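Side-chain contacts in amidohydrolase 3 domain-containing protein (Pyrococcus horikoshii, PDB 3IGH), which is an uncharacterised, metal-dependent amidohydrolase-like protein that probably hydrolyses carbon-nitrogen bonds other than peptide bonds: residues Glu90-Gln93 against Arg94-Gly98; Glu377-Val380 against Lys381-Tyr384. One frame throughout, in Å; residues are numbered along the deposited sequence.

Interaction 1: Glu90-Gln93 against Arg94-Gly98; sequences ELIQ and RLKRG
E90 to I92 are tied to R94 to K96 by successive i to i+4 backbone hydrogen bonds of helix 88-96: R94 N to E90 O at 3.0 Å, L95 N to L91 O at 3.1 Å and K96 N to I92 O at 2.9 Å. The next bond, R97 N to Q93 O, is weak. The main side-chain pair is E90 with R94, one helical turn apart. In the conformer described, R94 grips the carboxylate side-on: NH2 reaches E90 OE1 at 2.9 Å, and NE reaches E90 OE2 at 2.9 Å. E90 is also modelled in a second conformer, so the grip may not be permanent. The guanidinium uses its edge, and E90 OE1 lies in its plane. The two planes are 46° apart, and R94 meets both oxygens from above the carboxylate plane. E90 bends at CG (chi2 -88°), which brings its carboxylate back to the extended R94 chain. R94 NH1 bonds to the carbonyls of D81 and R83, which probably helps fix the guanidinium's rotation. L91 and L95 lie side by side, with L91 CD2 3.8 Å from L95 CD1. Both are buried against I131 of strand 129-133 and L122 of helix 119-122. The arrangement is an i to i+4 salt bridge on an amphipathic helix, in the beta-alpha-beta unit of strand 80-81, helix 88-96 and strand 103-108.

Interaction 2: Glu377-Val380 against Lys381-Tyr384; sequences EERV and KWVY. With SO4 (sulfate ion), chain L; SO4 (sulfate ion), chain G.
R379 packs its aliphatic chain over one face of the W382 indole. R379 CG sits 3.8 Å from the centroid of the six-membered ring, in a CH-pi contact offset toward the rim. R379 CD comes 3.5 Å from W382 CZ3. The R379 chain then bends at CD (chi3 -78°), and its guanidinium stands 74° from the ring plane instead of stacking on it. That charged end bonds to the carbonyls of V375, K278 and P279 and to S281 OG. These partners probably hold the methylene chain in place over the indole. Two backbone bonds close the turns: W382 N to R379 O at 3.0 Å, and V383 N to V380 O at 3.1 Å. Water 1 joins E377 O to K381 N. The V380 side chain points away from 381-384 and packs on V372 and L428. At the indole edge, W382 NE1 donates to O1 of a sulfate (chain G) at 2.7 Å. K381 CG lies between its backbone N and carbonyl carbon (chi1 60°), and the chain bends at its end. This brings the charged K381 NZ within 2.9 Å of the same O1; its hydrogen bond to O4 is weak. A second sulfate (chain L) takes the N-H groups of E377 and E378. An alanine in place of W382 would probably leave the R379 methylenes without their aromatic cover and the chain G sulfate without its indole donor. The motif is two overlapping beta turns, each closed by an i to i+3 bond, in the connection between helices 371-375 and 386-392.

Interactions 1 and 2 are separate local contacts in the same amidohydrolase chain. Their centres lie 42 Å apart and their nearest atoms about 26 Å apart, so neither touches the other. Interaction 1 comes well before interaction 2 in the sequence. Interaction 1 belongs to a helix beside the six-stranded mixed sheet that includes strands 80-81 and 103-108. Interaction 2 lies in a loop between two later helices. Their centres are about 29 and 23 Å from the centre of the chain. Neither contact includes a metal. The two sulfates at residues 377-384 probably come from the crystallisation liquor and are not evidence of a substrate site.

Interaction 1: Glu90-Gln93 against Arg94-Gly98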
ATOM      1  N   GLU A  90      46.643   3.164  14.906  1.00 46.75           N
ATOM      2  CA  GLU A  90      46.003   3.604  13.668  0.50 50.34           C
ATOM      3  C   GLU A  90      44.497   3.313  13.710  1.00 43.62           C
ATOM      4  O   GLU A  90      43.682   4.149  13.314  1.00 48.38           O
ATOM      5  CB  GLU A  90      46.651   2.907  12.466  0.50 50.11           C
ATOM      6  CG  GLU A  90      47.119   3.839  11.343  0.50 57.44           C
ATOM      7  CD  GLU A  90      46.043   4.153  10.315  0.50 58.44           C
ATOM      8  OE1 GLU A  90      46.279   3.912   9.112  0.50 53.58           O
ATOM      9  OE2 GLU A  90      44.964   4.650  10.694  0.50 70.01           O
ATOM     10  N   LEU A  91      44.149   2.125  14.203  1.00 45.92           N
ATOM     11  CA  LEU A  91      42.763   1.683  14.346  1.00 45.52           C
ATOM     12  C   LEU A  91      41.953   2.619  15.253  1.00 50.17           C
ATOM     13  O   LEU A  91      40.852   3.034  14.883  1.00 41.65           O
ATOM     14  CB  LEU A  91      42.734   0.230  14.841  1.00 42.34           C
ATOM     15  CG  LEU A  91      41.428  -0.538  15.068  1.00 49.51           C
ATOM     16  CD1 LEU A  91      41.559  -1.963  14.562  1.00 38.53           C
ATOM     17  CD2 LEU A  91      41.038  -0.538  16.550  1.00 50.67           C
ATOM     18  N   ILE A  92      42.514   2.974  16.415  1.00 46.05           N
ATOM     19  CA  ILE A  92      41.846   3.878  17.366  1.00 44.74           C
ATOM     20  C   ILE A  92      41.697   5.280  16.770  1.00 40.56           C
ATOM     21  O   ILE A  92      40.665   5.932  16.942  1.00 46.31           O
ATOM     22  CB  ILE A  92      42.586   3.933  18.754  1.00 45.68           C
ATOM     23  CG1 ILE A  92      42.682   2.541  19.395  1.00 41.82           C
ATOM     24  CG2 ILE A  92      41.928   4.934  19.718  1.00 49.43           C
ATOM     25  CD1 ILE A  92      41.357   1.911  19.803  1.00 47.89           C
ATOM     26  N   GLN A  93      42.722   5.723  16.048  1.00 46.20           N
ATOM     27  CA  GLN A  93      42.708   7.022  15.390  1.00 52.57           C
ATOM     28  C   GLN A  93      41.554   7.128  14.382  1.00 52.61           C
ATOM     29  O   GLN A  93      40.847   8.143  14.350  1.00 49.21           O
ATOM     30  CB  GLN A  93      44.060   7.282  14.719  1.00 56.42           C
ATOM     31  CG  GLN A  93      44.342   8.748  14.405  1.00 74.23           C
ATOM     32  CD  GLN A  93      45.694   8.972  13.729  1.00 74.95           C
ATOM     33  OE1 GLN A  93      46.178  10.104  13.650  1.00 94.07           O
ATOM     34  NE2 GLN A  93      46.308   7.894  13.239  1.00 87.25           N
ATOM     35  N   ARG A  94      41.350   6.065  13.597  1.00 46.82           N
ATOM     36  CA  ARG A  94      40.250   5.995  12.624  1.00 44.01           C
ATOM     37  C   ARG A  94      38.882   6.009  13.301  1.00 38.66           C
ATOM     38  O   ARG A  94      37.971   6.731  12.873  1.00 45.04           O
ATOM     39  CB  ARG A  94      40.379   4.749  11.738  1.00 38.14           C
ATOM     40  CG  ARG A  94      41.561   4.785  10.779  1.00 43.31           C
ATOM     41  CD  ARG A  94      41.561   3.585   9.843  1.00 51.26           C
ATOM     42  NE  ARG A  94      42.827   3.465   9.128  1.00 51.13           N
ATOM     43  CZ  ARG A  94      43.020   2.725   8.040  1.00 58.90           C
ATOM     44  NH1 ARG A  94      42.020   2.031   7.504  1.00 44.40           N
ATOM     45  NH2 ARG A  94      44.220   2.691   7.476  1.00 39.90           N
ATOM     46  N   LEU A  95      38.746   5.224  14.365  1.00 40.37           N
ATOM     47  CA  LEU A  95      37.484   5.148  15.099  1.00 46.76           C
ATOM     48  C   LEU A  95      37.110   6.458  15.800  1.00 53.31           C
ATOM     49  O   LEU A  95      35.927   6.790  15.909  1.00 53.09           O
ATOM     50  CB  LEU A  95      37.497   3.977  16.081  1.00 42.70           C
ATOM     51  CG  LEU A  95      37.514   2.599  15.422  1.00 45.07           C
ATOM     52  CD1 LEU A  95      37.810   1.541  16.447  1.00 43.25           C
ATOM     53  CD2 LEU A  95      36.191   2.302  14.676  1.00 38.58           C
ATOM     54  N   LYS A  96      38.119   7.208  16.243  1.00 53.25           N
ATOM     55  CA  LYS A  96      37.901   8.524  16.857  1.00 55.12           C
ATOM     56  C   LYS A  96      37.380   9.581  15.876  1.00 50.35           C
ATOM     57  O   LYS A  96      36.748  10.547  16.291  1.00 53.63           O
ATOM     58  CB  LYS A  96      39.171   9.016  17.563  1.00 53.10           C
ATOM     59  CG  LYS A  96      39.403   8.361  18.916  1.00 60.64           C
ATOM     60  CD  LYS A  96      40.476   9.088  19.717  1.00 84.61           C
ATOM     61  CE  LYS A  96      40.620   8.490  21.111  1.00 90.21           C
ATOM     62  NZ  LYS A  96      41.615   9.230  21.932  1.00 97.32           N
ATOM     63  N   ARG A  97      37.637   9.388  14.584  1.00 51.48           N
ATOM     64  CA  ARG A  97      37.115  10.281  13.546  1.00 57.24           C
ATOM     65  C   ARG A  97      35.675   9.943  13.139  1.00 61.44           C
ATOM     66  O   ARG A  97      35.020  10.735  12.455  1.00 64.89           O
ATOM     67  CB  ARG A  97      38.006  10.256  12.301  1.00 55.51           C
ATOM     68  CG  ARG A  97      39.389  10.856  12.481  1.00 75.74           C
ATOM     69  CD  ARG A  97      40.240  10.547  11.260  1.00 97.51           C
ATOM     70  NE  ARG A  97      41.671  10.693  11.518  1.00110.75           N
ATOM     71  CZ  ARG A  97      42.621   9.992  10.902  1.00117.13           C
ATOM     72  NH1 ARG A  97      43.895  10.199  11.205  1.00124.50           N
ATOM     73  NH2 ARG A  97      42.305   9.077   9.992  1.00111.38           N
ATOM     74  N   GLY A  98      35.195   8.765  13.545  1.00 58.73           N
ATOM     75  CA  GLY A  98      33.839   8.318  13.221  1.00 58.33           C
ATOM     76  C   GLY A  98      32.749   9.161  13.859  1.00 59.27           C
ATOM     77  O   GLY A  98      32.886   9.609  14.999  1.00 59.38           O
TER

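Interaction 2: Glu377-Val380 against Lys381-Tyr384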
ATOM      1  N   GLU A 377      37.980 -28.837  -9.473  1.00 40.72           N
ATOM      2  CA  GLU A 377      37.851 -28.752 -10.905  0.50 42.31           C
ATOM      3  C   GLU A 377      36.706 -29.479 -11.515  1.00 41.31           C
ATOM      4  O   GLU A 377      36.185 -29.108 -12.514  1.00 41.82           O
ATOM      5  CB  GLU A 377      39.114 -29.189 -11.612  0.50 47.37           C
ATOM      6  CG  GLU A 377      39.513 -28.260 -12.704  0.50 50.65           C
ATOM      7  CD  GLU A 377      40.612 -27.350 -12.263  0.50 65.82           C
ATOM      8  OE1 GLU A 377      40.773 -27.183 -11.049  0.50 73.84           O
ATOM      9  OE2 GLU A 377      41.352 -26.833 -13.113  0.50 61.79           O
ATOM     10  N   GLU A 378      36.341 -30.563 -10.885  1.00 39.30           N
ATOM     11  CA  GLU A 378      35.222 -31.373 -11.363  1.00 44.59           C
ATOM     12  C   GLU A 378      33.853 -30.695 -11.245  1.00 43.65           C
ATOM     13  O   GLU A 378      32.903 -31.111 -11.906  1.00 43.78           O
ATOM     14  CB  GLU A 378      35.207 -32.746 -10.679  1.00 54.02           C
ATOM     15  CG  GLU A 378      36.418 -33.632 -11.014  1.00 76.88           C
ATOM     16  CD  GLU A 378      36.725 -33.691 -12.509  1.00100.03           C
ATOM     17  OE1 GLU A 378      35.928 -34.294 -13.263  1.00101.78           O
ATOM     18  OE2 GLU A 378      37.766 -33.136 -12.925  1.00103.60           O
ATOM     19  N   ARG A 379      33.763 -29.648 -10.422  1.00 37.34           N
ATOM     20  CA  ARG A 379      32.512 -28.897 -10.246  1.00 35.60           C
ATOM     21  C   ARG A 379      32.590 -27.468 -10.783  1.00 40.54           C
ATOM     22  O   ARG A 379      31.621 -26.720 -10.696  1.00 32.82           O
ATOM     23  CB  ARG A 379      32.096 -28.885  -8.776  1.00 37.73           C
ATOM     24  CG  ARG A 379      31.717 -30.257  -8.248  1.00 39.39           C
ATOM     25  CD  ARG A 379      31.307 -30.194  -6.801  1.00 36.08           C
ATOM     26  NE  ARG A 379      32.457 -30.098  -5.905  1.00 34.18           N
ATOM     27  CZ  ARG A 379      32.412 -30.387  -4.613  1.00 35.02           C
ATOM     28  NH1 ARG A 379      31.275 -30.798  -4.054  1.00 34.69           N
ATOM     29  NH2 ARG A 379      33.505 -30.277  -3.881  1.00 33.23           N
ATOM     30  N   VAL A 380      33.745 -27.105 -11.343  1.00 33.90           N
ATOM     31  CA  VAL A 380      33.967 -25.792 -11.955  1.00 35.61           C
ATOM     32  C   VAL A 380      32.912 -25.381 -12.999  1.00 34.24           C
ATOM     33  O   VAL A 380      32.490 -24.228 -13.030  1.00 35.88           O
ATOM     34  CB  VAL A 380      35.411 -25.707 -12.512  1.00 38.82           C
ATOM     35  CG1 VAL A 380      35.511 -24.856 -13.770  1.00 53.60           C
ATOM     36  CG2 VAL A 380      36.327 -25.199 -11.440  1.00 51.31           C
ATOM     37  N   LYS A 381      32.457 -26.333 -13.816  1.00 31.49           N
ATOM     38  CA  LYS A 381      31.455 -26.054 -14.854  1.00 35.23           C
ATOM     39  C   LYS A 381      30.083 -25.653 -14.294  1.00 34.57           C
ATOM     40  O   LYS A 381      29.262 -25.074 -15.008  1.00 37.84           O
ATOM     41  CB  LYS A 381      31.309 -27.248 -15.806  1.00 39.78           C
ATOM     42  CG  LYS A 381      30.869 -28.551 -15.141  1.00 56.62           C
ATOM     43  CD  LYS A 381      30.633 -29.648 -16.178  1.00 55.41           C
ATOM     44  CE  LYS A 381      30.827 -31.042 -15.585  1.00 72.48           C
ATOM     45  NZ  LYS A 381      29.638 -31.536 -14.836  1.00 81.93           N
ATOM     46  N   TRP A 382      29.859 -25.939 -13.011  1.00 35.02           N
ATOM     47  CA  TRP A 382      28.610 -25.595 -12.337  1.00 33.33           C
ATOM     48  C   TRP A 382      28.608 -24.170 -11.795  1.00 36.63           C
ATOM     49  O   TRP A 382      27.560 -23.666 -11.389  1.00 32.02           O
ATOM     50  CB  TRP A 382      28.354 -26.515 -11.149  1.00 35.43           C
ATOM     51  CG  TRP A 382      28.298 -27.995 -11.410  1.00 38.21           C
ATOM     52  CD1 TRP A 382      28.260 -28.637 -12.619  1.00 37.76           C
ATOM     53  CD2 TRP A 382      28.228 -29.015 -10.412  1.00 34.33           C
ATOM     54  NE1 TRP A 382      28.201 -29.999 -12.428  1.00 39.90           N
ATOM     55  CE2 TRP A 382      28.178 -30.258 -11.083  1.00 32.70           C
ATOM     56  CE3 TRP A 382      28.217 -29.000  -9.007  1.00 35.00           C
ATOM     57  CZ2 TRP A 382      28.113 -31.475 -10.400  1.00 37.83           C
ATOM     58  CZ3 TRP A 382      28.139 -30.208  -8.331  1.00 40.12           C
ATOM     59  CH2 TRP A 382      28.099 -31.427  -9.028  1.00 34.21           C
ATOM     60  N   VAL A 383      29.776 -23.531 -11.787  1.00 35.36           N
ATOM     61  CA  VAL A 383      29.984 -22.266 -11.071  1.00 33.21           C
ATOM     62  C   VAL A 383      29.538 -21.046 -11.882  1.00 36.56           C
ATOM     63  O   VAL A 383      30.036 -20.823 -12.991  1.00 35.85           O
ATOM     64  CB  VAL A 383      31.478 -22.100 -10.646  1.00 32.31           C
ATOM     65  CG1 VAL A 383      31.722 -20.744 -10.014  1.00 35.16           C
ATOM     66  CG2 VAL A 383      31.887 -23.189  -9.677  1.00 30.28           C
ATOM     67  N   TYR A 384      28.613 -20.261 -11.313  1.00 32.99           N
ATOM     68  CA  TYR A 384      28.145 -18.988 -11.895  1.00 32.15           C
ATOM     69  C   TYR A 384      27.939 -19.078 -13.403  1.00 33.21           C
ATOM     70  O   TYR A 384      28.488 -18.277 -14.182  1.00 34.22           O
ATOM     71  CB  TYR A 384      29.108 -17.846 -11.545  1.00 31.91           C
ATOM     72  CG  TYR A 384      29.239 -17.587 -10.053  1.00 33.24           C
ATOM     73  CD1 TYR A 384      28.108 -17.409  -9.241  1.00 28.88           C
ATOM     74  CD2 TYR A 384      30.490 -17.490  -9.459  1.00 32.47           C
ATOM     75  CE1 TYR A 384      28.250 -17.172  -7.865  1.00 30.31           C
ATOM     76  CE2 TYR A 384      30.632 -17.261  -8.111  1.00 37.91           C
ATOM     77  CZ  TYR A 384      29.516 -17.107  -7.317  1.00 35.39           C
ATOM     78  OH  TYR A 384      29.689 -16.875  -5.974  1.00 33.99           O
TER
HETATM   79  S   SO4 L  11      38.990 -31.969  -8.209  0.50 56.74           S
HETATM   80  O1  SO4 L  11      39.849 -30.789  -8.146  0.50 55.38           O
HETATM   81  O2  SO4 L  11      38.909 -32.581  -6.885  0.50 56.47           O
HETATM   82  O3  SO4 L  11      37.651 -31.589  -8.631  0.50 48.64           O
HETATM   83  O4  SO4 L  11      39.536 -32.922  -9.170  0.50 63.68           O
HETATM   84  S   SO4 G   6      26.406 -32.969 -14.098  0.75 62.14           S
HETATM   85  O1  SO4 G   6      26.774 -31.561 -14.176  0.75 53.94           O
HETATM   86  O2  SO4 G   6      26.851 -33.520 -12.821  0.75 61.87           O
HETATM   87  O3  SO4 G   6      24.950 -33.117 -14.174  0.75 57.96           O
HETATM   88  O4  SO4 G   6      27.043 -33.679 -15.203  0.75 60.71           O
HETATM   89  O   HOH W   1      34.044 -28.878 -14.200  1.00 46.60           O
HETATM   90  O   HOH W   2      30.981 -22.144 -15.084  1.00 44.47           O